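Local coordinates for 70 KDA protein (Xanthomonas sp., PDB 4B2N) that cleaves rubber oxidatively as a processive dioxygenase that carries two covalently bound c-type hemes, at residues Ser272-Val277 with Pro476-Asn481; Ala604-Tyr607 with Ala611-Ser614. All coordinates share one frame; numbering follows the deposited sequence.

Contact 1: residues Ser272-Val277 with Pro476-Asn481; sequences SLLEYV and PRAIYN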
loop_
_atom_site.group_PDB
_atom_site.type_symbol
_atom_site.label_atom_id
_atom_site.label_comp_id
_atom_site.label_asym_id
_atom_site.label_seq_id
_atom_site.Cartn_x
_atom_site.Cartn_y
_atom_site.Cartn_z
ATOM N N SER A 272 20.330 0.331 -17.369
ATOM C CA SER A 272 21.528 1.199 -17.423
ATOM C C SER A 272 22.027 1.336 -16.030
ATOM O O SER A 272 21.247 1.235 -15.094
ATOM C CB SER A 272 21.139 2.600 -17.940
ATOM O OG SER A 272 22.187 3.585 -17.834
ATOM N N LEU A 273 23.328 1.594 -15.887
ATOM C CA LEU A 273 23.917 1.948 -14.572
ATOM C C LEU A 273 23.662 3.428 -14.204
ATOM O O LEU A 273 23.823 3.788 -13.082
ATOM C CB LEU A 273 25.446 1.779 -14.655
ATOM C CG LEU A 273 25.929 0.355 -14.946
ATOM C CD1 LEU A 273 27.439 0.280 -15.112
ATOM C CD2 LEU A 273 25.460 -0.414 -13.716
ATOM N N LEU A 274 23.292 4.280 -15.145
ATOM C CA LEU A 274 23.509 5.730 -15.007
ATOM C C LEU A 274 22.531 6.448 -14.100
ATOM O O LEU A 274 22.800 7.562 -13.545
ATOM C CB LEU A 274 23.420 6.363 -16.407
ATOM C CG LEU A 274 24.764 6.496 -17.076
ATOM C CD1 LEU A 274 25.318 5.118 -17.174
ATOM C CD2 LEU A 274 24.517 6.997 -18.445
ATOM N N GLU A 275 21.357 5.851 -13.932
ATOM C CA GLU A 275 20.345 6.484 -13.071
ATOM C C GLU A 275 19.957 5.693 -11.825
ATOM O O GLU A 275 19.131 6.110 -11.049
ATOM C CB GLU A 275 19.104 6.818 -13.897
ATOM C CG GLU A 275 19.414 7.834 -14.995
ATOM C CD GLU A 275 18.118 8.375 -15.572
ATOM O OE1 GLU A 275 17.533 9.354 -14.975
ATOM O OE2 GLU A 275 17.644 7.833 -16.598
ATOM N N TYR A 276 20.551 4.530 -11.668
ATOM C CA TYR A 276 20.349 3.716 -10.481
ATOM C C TYR A 276 21.379 4.035 -9.403
ATOM O O TYR A 276 22.577 3.849 -9.637
ATOM C CB TYR A 276 20.536 2.284 -10.904
ATOM C CG TYR A 276 20.203 1.269 -9.841
ATOM C CD1 TYR A 276 18.972 1.316 -9.148
ATOM C CD2 TYR A 276 21.098 0.227 -9.568
ATOM C CE1 TYR A 276 18.664 0.352 -8.164
ATOM C CE2 TYR A 276 20.833 -0.721 -8.594
ATOM C CZ TYR A 276 19.613 -0.688 -7.901
ATOM O OH TYR A 276 19.354 -1.681 -6.942
ATOM N N VAL A 277 20.910 4.442 -8.216
ATOM C CA VAL A 277 21.806 4.731 -7.072
ATOM C C VAL A 277 21.884 3.376 -6.343
ATOM O O VAL A 277 21.011 3.068 -5.541
ATOM C CB VAL A 277 21.227 5.883 -6.201
ATOM C CG1 VAL A 277 22.102 6.191 -4.981
ATOM C CG2 VAL A 277 21.042 7.142 -7.045
ATOM N N PRO A 476 23.093 12.527 -20.478
ATOM C CA PRO A 476 22.716 13.878 -20.072
ATOM C C PRO A 476 21.641 13.823 -19.027
ATOM O O PRO A 476 21.562 14.733 -18.250
ATOM C CB PRO A 476 22.106 14.532 -21.338
ATOM C CG PRO A 476 21.859 13.391 -22.268
ATOM C CD PRO A 476 22.890 12.359 -21.924
ATOM N N ARG A 477 20.839 12.757 -18.972
ATOM C CA ARG A 477 19.902 12.635 -17.785
ATOM C C ARG A 477 20.656 12.567 -16.454
ATOM O O ARG A 477 20.364 13.329 -15.453
ATOM C CB ARG A 477 18.990 11.405 -17.977
ATOM C CG ARG A 477 17.837 11.672 -19.014
ATOM C CD ARG A 477 16.903 10.435 -19.179
ATOM N NE ARG A 477 16.361 10.169 -17.855
ATOM C CZ ARG A 477 15.387 10.816 -17.236
ATOM N NH1 ARG A 477 14.706 11.793 -17.848
ATOM N NH2 ARG A 477 15.117 10.506 -15.971
ATOM N N ALA A 478 21.648 11.674 -16.406
ATOM C CA ALA A 478 22.479 11.489 -15.178
ATOM C C ALA A 478 23.188 12.800 -14.817
ATOM O O ALA A 478 23.337 13.141 -13.649
ATOM C CB ALA A 478 23.492 10.356 -15.390
ATOM N N ILE A 479 23.629 13.544 -15.835
ATOM C CA ILE A 479 24.220 14.839 -15.593
ATOM C C ILE A 479 23.246 15.799 -14.907
ATOM O O ILE A 479 23.589 16.463 -13.883
ATOM C CB ILE A 479 24.759 15.441 -16.897
ATOM C CG1 ILE A 479 26.014 14.633 -17.342
ATOM C CG2 ILE A 479 25.098 16.916 -16.669
ATOM C CD1 ILE A 479 26.316 14.896 -18.834
ATOM N N TYR A 480 22.036 15.880 -15.436
ATOM C CA TYR A 480 20.995 16.660 -14.784
ATOM C C TYR A 480 20.741 16.126 -13.362
ATOM O O TYR A 480 20.675 16.919 -12.404
ATOM C CB TYR A 480 19.649 16.619 -15.552
ATOM C CG TYR A 480 18.586 17.240 -14.707
ATOM C CD1 TYR A 480 18.613 18.621 -14.446
ATOM C CD2 TYR A 480 17.584 16.446 -14.097
ATOM C CE1 TYR A 480 17.680 19.193 -13.580
ATOM C CE2 TYR A 480 16.619 17.017 -13.274
ATOM C CZ TYR A 480 16.689 18.394 -13.025
ATOM O OH TYR A 480 15.728 18.920 -12.206
ATOM N N ASN A 481 20.610 14.814 -13.223
ATOM C CA ASN A 481 20.357 14.201 -11.896
ATOM C C ASN A 481 21.429 14.580 -10.842
ATOM O O ASN A 481 21.146 14.709 -9.610
ATOM C CB ASN A 481 20.278 12.678 -12.037
ATOM C CG ASN A 481 19.070 12.240 -12.848
ATOM O OD1 ASN A 481 18.174 13.043 -13.128
ATOM N ND2 ASN A 481 19.038 10.933 -13.209
HETATM O O HOH W 1 21.726 9.752 -12.292
#

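Contact 2: residues Ala604-Tyr607 with Ala611-Ser614; sequences AAQY and AYQS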
loop_
_atom_site.group_PDB
_atom_site.type_symbol
_atom_site.label_atom_id
_atom_site.label_comp_id
_atom_site.label_asym_id
_atom_site.label_seq_id
_atom_site.Cartn_x
_atom_site.Cartn_y
_atom_site.Cartn_z
ATOM N N ALA A 604 18.027 -6.212 -10.610
ATOM C CA ALA A 604 18.931 -5.136 -11.044
ATOM C C ALA A 604 20.334 -5.643 -11.392
ATOM O O ALA A 604 20.813 -5.360 -12.508
ATOM C CB ALA A 604 19.013 -4.075 -9.957
ATOM N N ALA A 605 20.948 -6.415 -10.479
ATOM C CA ALA A 605 22.313 -6.954 -10.697
ATOM C C ALA A 605 22.283 -7.756 -11.960
ATOM O O ALA A 605 23.105 -7.582 -12.881
ATOM C CB ALA A 605 22.716 -7.833 -9.528
ATOM N N GLN A 606 21.288 -8.617 -12.072
ATOM C CA GLN A 606 21.305 -9.501 -13.243
ATOM C C GLN A 606 21.068 -8.737 -14.551
ATOM O O GLN A 606 21.752 -9.017 -15.550
ATOM C CB GLN A 606 20.283 -10.668 -13.100
ATOM C CG GLN A 606 20.316 -11.608 -14.302
ATOM C CD GLN A 606 19.269 -12.694 -14.180
ATOM O OE1 GLN A 606 18.174 -12.439 -13.671
ATOM N NE2 GLN A 606 19.626 -13.932 -14.574
ATOM N N TYR A 607 20.090 -7.826 -14.594
ATOM C CA TYR A 607 19.919 -7.020 -15.810
ATOM C C TYR A 607 21.112 -6.112 -16.110
ATOM O O TYR A 607 21.241 -5.627 -17.216
ATOM C CB TYR A 607 18.679 -6.119 -15.718
ATOM C CG TYR A 607 17.437 -6.876 -16.144
ATOM C CD1 TYR A 607 16.725 -7.645 -15.223
ATOM C CD2 TYR A 607 17.029 -6.880 -17.453
ATOM C CE1 TYR A 607 15.582 -8.374 -15.599
ATOM C CE2 TYR A 607 15.901 -7.572 -17.841
ATOM C CZ TYR A 607 15.166 -8.313 -16.922
ATOM O OH TYR A 607 14.071 -9.048 -17.378
ATOM N N ALA A 611 27.017 -9.813 -10.716
ATOM C CA ALA A 611 26.785 -11.019 -9.971
ATOM C C ALA A 611 25.438 -10.873 -9.223
ATOM O O ALA A 611 25.131 -9.837 -8.676
ATOM C CB ALA A 611 27.926 -11.259 -8.978
ATOM N N TYR A 612 24.678 -11.944 -9.187
ATOM C CA TYR A 612 23.377 -11.912 -8.559
ATOM C C TYR A 612 23.161 -13.256 -7.898
ATOM O O TYR A 612 23.727 -14.289 -8.361
ATOM C CB TYR A 612 22.251 -11.624 -9.602
ATOM C CG TYR A 612 22.052 -12.754 -10.571
ATOM C CD1 TYR A 612 22.786 -12.817 -11.758
ATOM C CD2 TYR A 612 21.137 -13.781 -10.298
ATOM C CE1 TYR A 612 22.632 -13.867 -12.631
ATOM C CE2 TYR A 612 21.004 -14.847 -11.156
ATOM C CZ TYR A 612 21.719 -14.876 -12.323
ATOM O OH TYR A 612 21.551 -15.962 -13.160
ATOM N N GLN A 613 22.280 -13.247 -6.895
ATOM C CA GLN A 613 21.923 -14.383 -6.024
ATOM C C GLN A 613 20.423 -14.715 -6.335
ATOM O O GLN A 613 19.559 -13.811 -6.411
ATOM C CB GLN A 613 22.174 -13.862 -4.552
ATOM C CG GLN A 613 21.790 -14.745 -3.361
ATOM C CD GLN A 613 21.556 -14.010 -1.997
ATOM O OE1 GLN A 613 21.004 -14.604 -1.012
ATOM N NE2 GLN A 613 21.965 -12.728 -1.924
ATOM N N SER A 614 20.120 -15.970 -6.606
ATOM C CA SER A 614 18.755 -16.347 -6.886
ATOM C C SER A 614 17.994 -16.509 -5.564
ATOM O O SER A 614 18.629 -16.677 -4.512
ATOM C CB SER A 614 18.785 -17.677 -7.603
ATOM O OG SER A 614 19.268 -17.429 -8.915
#

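Contact 1: residues Ser272-Val277 with Pro476-Asn481
Glu275, on a loop, and Arg477, on helix 467-481, form a bidentate, side-on salt bridge that ties the 272-277 loop to the last turns of the helix. Arg477 NE donates to Glu275 OE2 over 2.9 Å and almost straight, at 173°, with the oxygen lying in the guanidinium plane. The second bond, Arg477 NH2 to Glu275 OE1, is also 2.9 Å long but more bent, and its oxygen stands 24° out of that plane. The carboxylate and guanidinium planes are well away from coplanar. Glu275 OE1 has one more donor: Asn481 ND2 reaches it from the anti side at 2.8 Å, with the oxygen close to the amide plane.

Arg477 and Asn481 can share one carboxylate because they sit four residues apart, a helical turn, and both point CB toward the loop. Arg477 bends at chi3 (59°), which turns its NE-NH2 edge to the acid. Next to this polar cluster, Ala478 CB packs against Leu274 CB at 4.1 Å.

Further out, Arg474, one turn earlier on the helix, makes a second salt bridge to Glu275 OE2, so both carboxylate oxygens are engaged more than once. Backbone carbonyls of Ala444 and Ser447 take Arg477 NH2 and NH1, fixing the guanidinium's rotation. On the loop side, Ser272 OG accepts from Leu274 N in an ST turn. A water lies between the segments, 2.7 Å from Leu274 O and 3.1 Å from Asn481 ND2, whose N-H it accepts.

Contact 2: residues Ala604-Tyr607 with Ala611-Ser614
Gln606, in the last turn of helix 599-607, lies along one face of the Tyr612 ring, where the chain has left the helix and turned back along its side. Gln606 CB sits 3.9 Å from the centroid of the Tyr612 ring and 26° off the ring normal, a CH-pi contact displaced toward the CG-CD1 side. The glutamine then runs on up the ring: its CG comes 3.6 Å from Tyr612 CE1, and its NE2 arrives near the phenolic end, 3.2 Å from Tyr612 CZ.

Two conformations make this overlay possible. Gln606 is extended through chi2, with CG anti to the backbone N, so that its two methylenes follow the CD1-CE1 side and the amide arrives at the hydroxyl end. Tyr612 puts CG between its own backbone N and carbonyl carbon, chi1 68°, and this lays the ring alongside the glutamine. The amide does not lie flat on the ring; the two planes are 38° apart. Although Gln606 NE2 and Tyr612 OH are close, the angle is too poor for a hydrogen bond.

Beside the CB end of the tyrosine, Ala605 CB points at the returning chain and meets Tyr612 CB at 3.8 Å and the carbonyl oxygen of Ala611 at 3.3 Å. Asn602, one turn back, also touches Tyr612. The polar end of Gln606 is anchored on another loop, where OE1 accepts from the backbone N of Leu237, and Tyr597 OH bonds the carbonyl of Gln613, tying the returning loop to the residues just before helix 599-607.

The contact across the two segments is thus one of dispersion and CH-pi attraction, while the glutamine's orientation is secured by its hydrogen bond to Leu237.

Overall arrangement
Both contacts pair a loop with the closing part of a helix, and both lie well away from the annotated heme sites. Contact 1 is largely buried and joins segments about 200 residues apart in sequence; contact 2 lies at the surface and spans a turn of three residues. Their chemistry follows this difference: the long-range contact relies on charge and hydrogen bonds, the local one on aliphatic carbon against an aromatic face. Their centres are about 20 Å apart, yet they touch, since Tyr276 OH packs 3.9 Å from Ala604 CB. Helix 253-261 touches both, meeting Glu275 and Tyr276 from contact 1 and Ala604 and Tyr607 from contact 2.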